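Local coordinates for metallo-beta-lactamase (Simiduia agarivorans, PDB 6MFI), which probably hydrolyses beta-lactam antibiotics with a pair of bound zinc ions, as a subclass B3 metallo-beta-lactamase, at residues T82-G85 against A86-V89. Numbering follows the deposited sequence.
Sequences TDRG and AVIV
A86 N reaches back to T82 O at 2.8 Å, and V89 N gives a straighter i-to-i+4 bond, 3.0 Å to G85 O with an N-H...O angle of 156°. Between them V87 N hydrogen-bonds to R84 O at 3.3 Å, an i-to-i+3 bond of the 3-10 kind, with the donor well above the carbonyl plane. T82 precedes the turn into the helix, and its hydroxyl makes a capping bond: T82 OG1 accepts from G85 N at 2.9 Å and, only weakly, from R84 N, and D44 OD1 is hydrogen-bonded to the same oxygen.

The R84 side chain bends back toward V87 and I88. With CG anti to the backbone N (chi1 -165°) and a bend at chi2, the chain swings its guanidinium toward the helix: V87 CB lies over one face, 3.8 Å from R84 NH2, while I88 meets the edge, its CD1 3.5 Å from R84 NH2. On another side of the helix, V89 CG2 packs 3.4 Å from G85 O.

This turn leads from the loop after strand 74-78 into helix 85-95. The T82 side chain comes about 4 Å from that of D114, a zinc ligand in helix 113-116. A86 and V89 rest on L122 of helix 119-126, and D83 OD1 is hydrogen-bonded to S121 OG of the same helix.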
# COMPACT_ATOMS: atom_id res chain seq x y z
N THR A 82 -5.76 -8.24 5.61
CA THR A 82 -6.30 -8.63 6.91
C THR A 82 -5.55 -9.84 7.44
O THR A 82 -4.67 -10.41 6.79
CB THR A 82 -7.80 -8.91 6.80
OG1 THR A 82 -8.00 -10.07 5.98
CG2 THR A 82 -8.53 -7.73 6.19
N ASP A 83 -5.91 -10.26 8.66
CA ASP A 83 -5.36 -11.50 9.20
C ASP A 83 -5.76 -12.69 8.33
O ASP A 83 -5.03 -13.69 8.28
CB ASP A 83 -5.83 -11.71 10.64
CG ASP A 83 -4.84 -12.52 11.46
OD1 ASP A 83 -3.63 -12.46 11.16
OD2 ASP A 83 -5.28 -13.22 12.40
N ARG A 84 -6.90 -12.60 7.65
CA ARG A 84 -7.31 -13.64 6.72
C ARG A 84 -6.64 -13.46 5.36
O ARG A 84 -6.31 -14.45 4.69
CB ARG A 84 -8.83 -13.65 6.58
CG ARG A 84 -9.40 -14.90 5.94
CD ARG A 84 -8.67 -16.15 6.42
NE ARG A 84 -8.85 -17.28 5.51
CZ ARG A 84 -8.37 -17.34 4.27
NH1 ARG A 84 -8.59 -18.41 3.53
NH2 ARG A 84 -7.65 -16.33 3.77
N GLY A 85 -6.45 -12.22 4.93
CA GLY A 85 -5.74 -11.96 3.69
C GLY A 85 -4.27 -12.28 3.74
O GLY A 85 -3.66 -12.55 2.69
N ALA A 86 -3.67 -12.27 4.93
CA ALA A 86 -2.27 -12.65 5.06
C ALA A 86 -2.05 -14.11 4.71
O ALA A 86 -0.95 -14.49 4.28
CB ALA A 86 -1.77 -12.35 6.48
N VAL A 87 -3.07 -14.95 4.90
CA VAL A 87 -2.98 -16.34 4.48
C VAL A 87 -2.86 -16.43 2.97
O VAL A 87 -2.09 -17.25 2.44
CB VAL A 87 -4.18 -17.14 5.01
CG1 VAL A 87 -4.06 -18.61 4.63
CG2 VAL A 87 -4.30 -16.98 6.52
N ILE A 88 -3.60 -15.59 2.25
CA ILE A 88 -3.51 -15.58 0.79
C ILE A 88 -2.16 -15.02 0.34
O ILE A 88 -1.57 -15.50 -0.63
CB ILE A 88 -4.69 -14.78 0.20
CG1 ILE A 88 -6.01 -15.47 0.53
CG2 ILE A 88 -4.53 -14.62 -1.31
CD1 ILE A 88 -7.16 -14.52 0.76
N VAL A 89 -1.66 -14.00 1.04
CA VAL A 89 -0.35 -13.44 0.71
C VAL A 89 0.74 -14.48 0.93
O VAL A 89 1.64 -14.64 0.09
CB VAL A 89 -0.09 -12.17 1.54
CG1 VAL A 89 1.35 -11.72 1.39
CG2 VAL A 89 -1.05 -11.06 1.12